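Local coordinates for methanol--corrinoid protein co-methyltransferase (PDB 2I2X), which catalyses transfer of the methyl group of methanol to the cob(I)amide carried by its partner corrinoid protein MtaC, in the methanol pathway of methanogenesis, at residues A396-E399 against C400-I404; D441-L444 against T445-S449; H103-K106 against T107-K111; K60-E63 against R64-T67. All blocks are in the same frame, centred on the assembly; numbering follows the deposited sequence.

Overall arrangement
Each of the four contacts lies within one helix of this TIM-barrel and helix-bundle subunit, between residues about a turn apart. Contacts 3 and 4 lie on helices 95-116 and 55-76, their centres about 10 Å apart, and touch where Ile-108 CG2 meets Thr-66 CG2 at 3.8 Å and Gln-105 OE1 makes a weak hydrogen bond with Thr-66 OG1. Across the chain's centre lie contacts 1 and 2, on the C-terminal helices 389-409 and 436-450, with centres about 25 Å apart. Between the two groups centres stand about 45 to 49 Å apart. None lines the zinc or cobamide site; the side chains of Tyr-62 and Gln-105 stay about 10 and 14 Å from a bound cobamide.

Contact 1: residues A396-E399 against C400-I404; sequences AAIE and CCNII
Ile-403 lies against Glu-399 one helical turn back, its CD1 methyl 4.0 Å from Glu-399 CG, while Asn-402 runs beside Ile-398 with the amide ND2 4.0 Å from Ile-398 CG2. Both are van der Waals contacts. The alpha-helical bonds beneath them run from Cys-400, Cys-401, Asn-402 and Ile-403 N to the carbonyls four residues earlier; that from Ile-403 N to Glu-399 O measures 2.8 Å. Ile-403 CG1, placed beside its own backbone N (chi1 -72°), rests 3.2 Å from the same Glu-399 O. Charge enters through Glu-399: its chain bends at chi2 (75°), and OE2 forms a salt bridge with Arg-377. With an alanine here in place of Asn-402, the amide is gone, and Ile-398 CG2 and the Lys-426 side chain would probably be left without the group that packs on them. Small residues suit the inner faces, Ala-397 and Cys-400 fitting closely against helix 240-259. Helix 389-409 is thus flanked by three others: Cys-401 meets Ile-245 of 240-259, Ile-403 meets Val-378 of 372-383, and Ile-398 meets Leu-429 of 416-430.

Contact 2: residues D441-L444 against T445-S449; sequences DDCL and TKYKS
Tyr-447 turns back toward Cys-443, its ring carbon CE2 4.0 Å from Cys-443 CB, in an i to i+4 contact along the alpha-helix 436-450 near the C-terminus. CG of the tyrosine stands beside its own backbone N (chi1 -55°), which turns the ring back along the helix and brings CD2 to 3.2 Å from Cys-443 O. That oxygen also receives the backbone bond from Tyr-447 N, 2.8 Å long and almost straight at 175°. One residue further round the helix, the side chains of Leu-444 and Lys-448 meet through aliphatic carbons, Leu-444 CD2 lying 3.8 Å from Lys-448 CD, and both also touch Pro-456; a long lysine suits such an exposed position because its methylenes can pack at the surface. At the first turn the bond from Thr-445 N to Asp-441 O is weak.

Further out, the phenol of Tyr-447 is anchored by a hydrogen bond from OH to Asp-180, and its ring packs on Val-171 and Tyr-174 of helix 169-176. An aromatic residue with a polar tip fits a place that is buried yet ends at a carboxylate. Phe-454 covers both Leu-444 and Tyr-447. The ammonium of Lys-446 pairs with Glu-450, and its chain holds one face of the tyrosine: Lys-446 CG sits 4.1 Å above the plane, over the ring centre.

Contact 3: residues H103-K106 against T107-K111; sequences HAQK and TIMEK
His-103 O is gripped twice by Thr-107, a turn later on the barrel helix 95-116, which packs on strand 119-126 of the TIM barrel. Thr-107 N donates at 3.1 Å and OG1 at 2.8 Å, reaching this oxygen from opposite faces of the carbonyl plane. The hydroxyl gets there because it stands beside the threonine's own backbone N (chi1 -61°), a habit that lets threonine serve inside a helix without a distant partner. Ala-104 follows, small enough to sit against Glu-63 of the neighbouring helix, and Ile-108 CD1 lies 3.7 Å from its carbonyl oxygen. Gln-105 carries the inward side: its CB meets Met-109 CE at 3.8 Å, and its NE2 is hydrogen-bonded to Thr-85. The flexible, unbranched methionine reaches back to touch Gln-105 and also Leu-122. Put an alanine here instead, and the CE and SD atoms vanish; Gln-105 CB and Leu-122 would probably face a gap. Lys-106 crosses both Met-109 and Glu-110 at about a right angle, its ammonium drawn away to a salt bridge with Asp-159. Its aliphatic part remains with Glu-110, CG standing 3.8 Å from the carboxylate oxygen OE2.

Contact 4: residues K60-E63 against R64-T67; sequences KEYE and RITT
Arg-64 crosses Lys-60 at a slant, and its side chain can be traced outward from the helix. CB lies 3.4 Å from Glu-61 O. CG, beside the arginine's own backbone N (chi1 -77°), is 3.7 Å from Lys-60 O, and CD lies farther from the same oxygen. The chain stays extended from CG to NE, and there NE comes 3.9 Å from Lys-60 CE, while Lys-60 CG lies over one face of the guanidinium. Outside the turn, NE forms a salt bridge with the terminal carboxylate of His-258 of a neighbouring chain, and Lys-60 NZ does the same; the two cations are therefore gathered round one anion, which suits long basic residues at a subunit boundary. At the tip, NH1 makes a weak bond to a water, which in turn donates to Glu-61 OE1 at 2.6 Å. Arg-48 is a salt-bridge partner of that carboxylate. This helix, 55-76, is the crossover of a beta-alpha-beta unit between strands 40-43 and 80-86 of the TIM barrel. On its inner side apolar residues take over: Ile-65 CD1 lies 3.9 Å from Tyr-62 CD1, the two side chains running alongside each other. Tyr-62 O accepts from both Thr-66 N and OG1, the hydroxyl at 2.6 Å, from opposite faces of its plane; this buried threonine hydroxyl finds an acceptor within the helix, with only a weak further contact to Gln-105.

Contact 1: residues A396-E399 against C400-I404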
# COMPACT_ATOMS: atom_id res chain seq x y z
N ALA A 396 33.31 -14.09 5.03
CA ALA A 396 31.96 -13.67 5.34
C ALA A 396 31.03 -14.85 5.16
O ALA A 396 30.19 -15.14 6.02
CB ALA A 396 31.54 -12.48 4.46
N ALA A 397 31.19 -15.55 4.05
CA ALA A 397 30.40 -16.73 3.74
C ALA A 397 30.53 -17.81 4.82
O ALA A 397 29.53 -18.42 5.21
CB ALA A 397 30.83 -17.29 2.37
N ILE A 398 31.75 -18.02 5.31
CA ILE A 398 31.99 -19.07 6.32
C ILE A 398 31.51 -18.62 7.69
O ILE A 398 30.98 -19.43 8.46
CB ILE A 398 33.49 -19.53 6.37
CG1 ILE A 398 33.82 -20.36 5.12
CG2 ILE A 398 33.77 -20.35 7.65
CD1 ILE A 398 35.34 -20.55 4.87
N GLU A 399 31.72 -17.34 7.99
CA GLU A 399 31.24 -16.75 9.22
C GLU A 399 29.71 -16.81 9.27
O GLU A 399 29.11 -17.06 10.33
CB GLU A 399 31.69 -15.30 9.34
CG GLU A 399 31.53 -14.73 10.73
CD GLU A 399 32.56 -15.23 11.73
OE1 GLU A 399 33.67 -15.65 11.31
OE2 GLU A 399 32.26 -15.18 12.94
N CYS A 400 29.09 -16.59 8.12
CA CYS A 400 27.65 -16.69 8.00
C CYS A 400 27.19 -18.10 8.40
O CYS A 400 26.27 -18.24 9.23
CB CYS A 400 27.20 -16.33 6.57
SG CYS A 400 25.43 -16.66 6.21
N CYS A 401 27.81 -19.11 7.81
CA CYS A 401 27.55 -20.53 8.15
C CYS A 401 27.68 -20.79 9.64
O CYS A 401 26.80 -21.45 10.24
CB CYS A 401 28.45 -21.49 7.37
SG CYS A 401 28.17 -21.51 5.57
N ASN A 402 28.76 -20.27 10.25
CA ASN A 402 28.95 -20.38 11.70
C ASN A 402 27.80 -19.76 12.47
O ASN A 402 27.28 -20.37 13.41
CB ASN A 402 30.27 -19.74 12.13
CG ASN A 402 31.49 -20.50 11.59
OD1 ASN A 402 31.42 -21.71 11.29
ND2 ASN A 402 32.61 -19.78 11.47
N ILE A 403 27.41 -18.56 12.04
CA ILE A 403 26.35 -17.83 12.69
C ILE A 403 25.03 -18.58 12.65
O ILE A 403 24.41 -18.76 13.70
CB ILE A 403 26.21 -16.39 12.14
CG1 ILE A 403 27.40 -15.57 12.63
CG2 ILE A 403 24.86 -15.78 12.60
CD1 ILE A 403 27.68 -14.35 11.85
N ILE A 404 24.62 -19.05 11.47
CA ILE A 404 23.36 -19.80 11.32
C ILE A 404 23.41 -21.09 12.16
O ILE A 404 22.43 -21.46 12.79
CB ILE A 404 23.02 -20.15 9.83
CG1 ILE A 404 22.94 -18.90 8.94
CG2 ILE A 404 21.75 -21.01 9.72
CD1 ILE A 404 22.05 -17.78 9.48

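Contact 2: residues D441-L444 against T445-S449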
# COMPACT_ATOMS: atom_id res chain seq x y z
N ASP A 441 41.86 -18.34 -11.07
CA ASP A 441 42.22 -19.15 -12.22
C ASP A 441 41.34 -20.37 -12.39
O ASP A 441 40.92 -20.63 -13.50
CB ASP A 441 43.70 -19.56 -12.25
CG ASP A 441 44.07 -20.28 -13.58
OD1 ASP A 441 43.88 -19.66 -14.66
OD2 ASP A 441 44.51 -21.47 -13.53
N ASP A 442 41.08 -21.12 -11.31
CA ASP A 442 40.13 -22.25 -11.38
C ASP A 442 38.78 -21.81 -11.93
O ASP A 442 38.21 -22.49 -12.80
CB ASP A 442 39.88 -22.87 -9.98
CG ASP A 442 41.04 -23.73 -9.48
OD1 ASP A 442 42.01 -23.98 -10.25
OD2 ASP A 442 40.98 -24.18 -8.32
N CYS A 443 38.28 -20.66 -11.45
CA CYS A 443 36.94 -20.21 -11.82
C CYS A 443 36.90 -19.69 -13.24
O CYS A 443 35.94 -20.01 -13.99
CB CYS A 443 36.39 -19.15 -10.86
SG CYS A 443 36.13 -19.77 -9.20
N LEU A 444 37.91 -18.90 -13.61
CA LEU A 444 38.00 -18.40 -14.98
C LEU A 444 37.78 -19.55 -15.96
O LEU A 444 36.91 -19.47 -16.84
CB LEU A 444 39.37 -17.77 -15.27
CG LEU A 444 39.44 -16.52 -16.15
CD1 LEU A 444 40.76 -16.46 -16.92
CD2 LEU A 444 38.25 -16.37 -17.07
N THR A 445 38.53 -20.64 -15.80
CA THR A 445 38.43 -21.69 -16.78
C THR A 445 37.14 -22.49 -16.63
O THR A 445 36.48 -22.80 -17.62
CB THR A 445 39.73 -22.59 -16.91
OG1 THR A 445 39.53 -23.85 -16.27
CG2 THR A 445 40.99 -21.88 -16.37
N LYS A 446 36.75 -22.80 -15.40
CA LYS A 446 35.43 -23.44 -15.19
C LYS A 446 34.22 -22.69 -15.80
O LYS A 446 33.46 -23.28 -16.54
CB LYS A 446 35.21 -23.78 -13.71
CG LYS A 446 33.82 -24.33 -13.37
CD LYS A 446 33.69 -24.51 -11.84
CE LYS A 446 32.33 -25.06 -11.46
NZ LYS A 446 32.20 -26.50 -11.75
N TYR A 447 34.07 -21.39 -15.53
CA TYR A 447 32.92 -20.62 -16.10
C TYR A 447 33.04 -20.24 -17.58
O TYR A 447 32.02 -20.08 -18.27
CB TYR A 447 32.45 -19.48 -15.17
CG TYR A 447 32.13 -20.09 -13.83
CD1 TYR A 447 31.04 -20.94 -13.68
CD2 TYR A 447 32.98 -19.91 -12.75
CE1 TYR A 447 30.78 -21.57 -12.49
CE2 TYR A 447 32.74 -20.54 -11.55
CZ TYR A 447 31.63 -21.37 -11.42
OH TYR A 447 31.37 -22.00 -10.21
N LYS A 448 34.26 -20.15 -18.10
CA LYS A 448 34.45 -20.05 -19.54
C LYS A 448 33.83 -21.25 -20.25
O LYS A 448 33.11 -21.12 -21.24
CB LYS A 448 35.92 -19.98 -19.87
CG LYS A 448 36.46 -18.57 -20.00
CD LYS A 448 37.98 -18.66 -20.14
CE LYS A 448 38.48 -18.04 -21.44
NZ LYS A 448 39.76 -17.30 -21.18
N SER A 449 34.07 -22.44 -19.72
CA SER A 449 33.58 -23.66 -20.31
C SER A 449 32.07 -23.85 -20.03
O SER A 449 31.31 -24.16 -20.95
CB SER A 449 34.43 -24.84 -19.81
OG SER A 449 33.80 -26.08 -20.06

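Contact 3: residues H103-K106 against T107-K111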
# COMPACT_ATOMS: atom_id res chain seq x y z
N HIS A 103 15.33 17.59 -13.62
CA HIS A 103 15.12 19.03 -13.54
C HIS A 103 13.67 19.36 -13.19
O HIS A 103 13.39 20.24 -12.39
CB HIS A 103 15.58 19.74 -14.82
CG HIS A 103 15.64 21.22 -14.69
ND1 HIS A 103 14.56 22.03 -14.97
CD2 HIS A 103 16.63 22.04 -14.27
CE1 HIS A 103 14.89 23.29 -14.75
NE2 HIS A 103 16.14 23.33 -14.31
N ALA A 104 12.75 18.64 -13.81
CA ALA A 104 11.36 18.88 -13.58
C ALA A 104 10.98 18.56 -12.14
O ALA A 104 10.20 19.30 -11.53
CB ALA A 104 10.52 18.10 -14.55
N GLN A 105 11.54 17.46 -11.60
CA GLN A 105 11.31 17.05 -10.19
C GLN A 105 11.86 18.08 -9.19
O GLN A 105 11.13 18.53 -8.30
CB GLN A 105 11.91 15.68 -9.90
CG GLN A 105 11.27 14.53 -10.66
CD GLN A 105 11.64 13.17 -10.08
OE1 GLN A 105 10.93 12.64 -9.21
NE2 GLN A 105 12.73 12.59 -10.56
N LYS A 106 13.12 18.49 -9.37
CA LYS A 106 13.76 19.45 -8.45
C LYS A 106 13.04 20.81 -8.40
O LYS A 106 12.98 21.45 -7.34
CB LYS A 106 15.25 19.67 -8.77
CG LYS A 106 16.03 20.30 -7.60
CD LYS A 106 15.83 19.39 -6.35
CE LYS A 106 16.84 19.63 -5.30
NZ LYS A 106 18.19 19.09 -5.67
N THR A 107 12.52 21.23 -9.56
CA THR A 107 11.80 22.49 -9.67
C THR A 107 10.61 22.49 -8.70
O THR A 107 10.43 23.43 -7.92
CB THR A 107 11.33 22.78 -11.14
OG1 THR A 107 12.46 22.86 -12.03
CG2 THR A 107 10.50 24.07 -11.22
N ILE A 108 9.81 21.42 -8.72
CA ILE A 108 8.67 21.30 -7.82
C ILE A 108 9.13 21.23 -6.36
O ILE A 108 8.56 21.91 -5.48
CB ILE A 108 7.81 20.09 -8.20
CG1 ILE A 108 7.08 20.37 -9.52
CG2 ILE A 108 6.88 19.70 -7.06
CD1 ILE A 108 6.70 19.12 -10.29
N MET A 109 10.18 20.44 -6.11
CA MET A 109 10.71 20.25 -4.76
C MET A 109 11.15 21.57 -4.18
O MET A 109 10.93 21.81 -2.98
CB MET A 109 11.89 19.25 -4.75
CG MET A 109 11.49 17.81 -5.05
SD MET A 109 12.91 16.69 -5.06
CE MET A 109 12.25 15.42 -6.11
N GLU A 110 11.74 22.43 -5.01
CA GLU A 110 12.14 23.80 -4.60
C GLU A 110 10.94 24.65 -4.25
O GLU A 110 10.94 25.31 -3.22
CB GLU A 110 12.96 24.51 -5.67
CG GLU A 110 14.44 24.12 -5.62
CD GLU A 110 15.19 24.17 -6.97
OE1 GLU A 110 14.59 24.27 -8.06
OE2 GLU A 110 16.43 24.07 -6.93
N LYS A 111 9.90 24.62 -5.09
CA LYS A 111 8.71 25.38 -4.79
C LYS A 111 8.17 25.02 -3.37
O LYS A 111 7.84 25.92 -2.59
CB LYS A 111 7.65 25.21 -5.90
CG LYS A 111 6.33 25.99 -5.66
CD LYS A 111 5.13 25.52 -6.54
CE LYS A 111 3.71 25.88 -5.93
NZ LYS A 111 3.06 24.76 -5.10

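Contact 4: residues K60-E63 against R64-T67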
# COMPACT_ATOMS: atom_id res chain seq x y z
N LYS A 60 5.97 14.40 -17.58
CA LYS A 60 4.67 14.71 -17.01
C LYS A 60 4.30 13.78 -15.84
O LYS A 60 3.91 14.25 -14.77
CB LYS A 60 3.60 14.70 -18.12
CG LYS A 60 2.23 15.13 -17.68
CD LYS A 60 2.26 16.50 -17.07
CE LYS A 60 0.85 16.96 -16.69
NZ LYS A 60 0.93 18.31 -16.04
N GLU A 61 4.43 12.47 -16.05
CA GLU A 61 4.12 11.48 -15.03
C GLU A 61 4.95 11.74 -13.76
O GLU A 61 4.40 11.73 -12.64
CB GLU A 61 4.34 10.07 -15.57
CG GLU A 61 3.98 8.94 -14.63
CD GLU A 61 2.58 8.39 -14.88
OE1 GLU A 61 1.66 9.21 -15.16
OE2 GLU A 61 2.39 7.14 -14.80
N TYR A 62 6.25 12.00 -13.93
CA TYR A 62 7.13 12.28 -12.81
C TYR A 62 6.78 13.59 -12.11
O TYR A 62 6.94 13.71 -10.89
CB TYR A 62 8.61 12.26 -13.23
CG TYR A 62 9.18 10.88 -13.43
CD1 TYR A 62 9.30 9.99 -12.36
CD2 TYR A 62 9.64 10.47 -14.67
CE1 TYR A 62 9.85 8.70 -12.53
CE2 TYR A 62 10.18 9.20 -14.88
CZ TYR A 62 10.28 8.31 -13.80
OH TYR A 62 10.81 7.06 -14.00
N GLU A 63 6.30 14.57 -12.87
CA GLU A 63 5.78 15.78 -12.25
C GLU A 63 4.58 15.48 -11.38
O GLU A 63 4.43 16.04 -10.30
CB GLU A 63 5.43 16.84 -13.29
CG GLU A 63 6.67 17.54 -13.77
CD GLU A 63 6.41 18.64 -14.77
OE1 GLU A 63 5.55 18.49 -15.65
OE2 GLU A 63 7.11 19.67 -14.69
N ARG A 64 3.73 14.58 -11.84
CA ARG A 64 2.54 14.26 -11.06
C ARG A 64 2.96 13.54 -9.78
O ARG A 64 2.42 13.83 -8.71
CB ARG A 64 1.56 13.41 -11.88
CG ARG A 64 0.76 14.20 -12.89
CD ARG A 64 0.06 13.30 -13.89
NE ARG A 64 -0.84 14.11 -14.69
CZ ARG A 64 -1.58 13.69 -15.71
NH1 ARG A 64 -1.54 12.42 -16.11
NH2 ARG A 64 -2.38 14.57 -16.33
N ILE A 65 3.94 12.64 -9.90
CA ILE A 65 4.44 11.85 -8.79
C ILE A 65 5.00 12.81 -7.74
O ILE A 65 4.65 12.73 -6.55
CB ILE A 65 5.51 10.80 -9.25
CG1 ILE A 65 4.86 9.65 -10.04
CG2 ILE A 65 6.26 10.24 -8.08
CD1 ILE A 65 5.85 8.86 -10.93
N THR A 66 5.81 13.76 -8.20
CA THR A 66 6.55 14.65 -7.34
C THR A 66 5.57 15.57 -6.61
O THR A 66 5.65 15.73 -5.39
CB THR A 66 7.59 15.48 -8.11
OG1 THR A 66 8.40 14.61 -8.91
CG2 THR A 66 8.49 16.24 -7.17
N THR A 67 4.65 16.15 -7.36
CA THR A 67 3.65 16.98 -6.75
C THR A 67 2.87 16.17 -5.73
O THR A 67 2.68 16.63 -4.64
CB THR A 67 2.73 17.62 -7.81
OG1 THR A 67 3.53 18.51 -8.61
CG2 THR A 67 1.58 18.39 -7.17
O HOH W 1 0.94 11.41 -16.44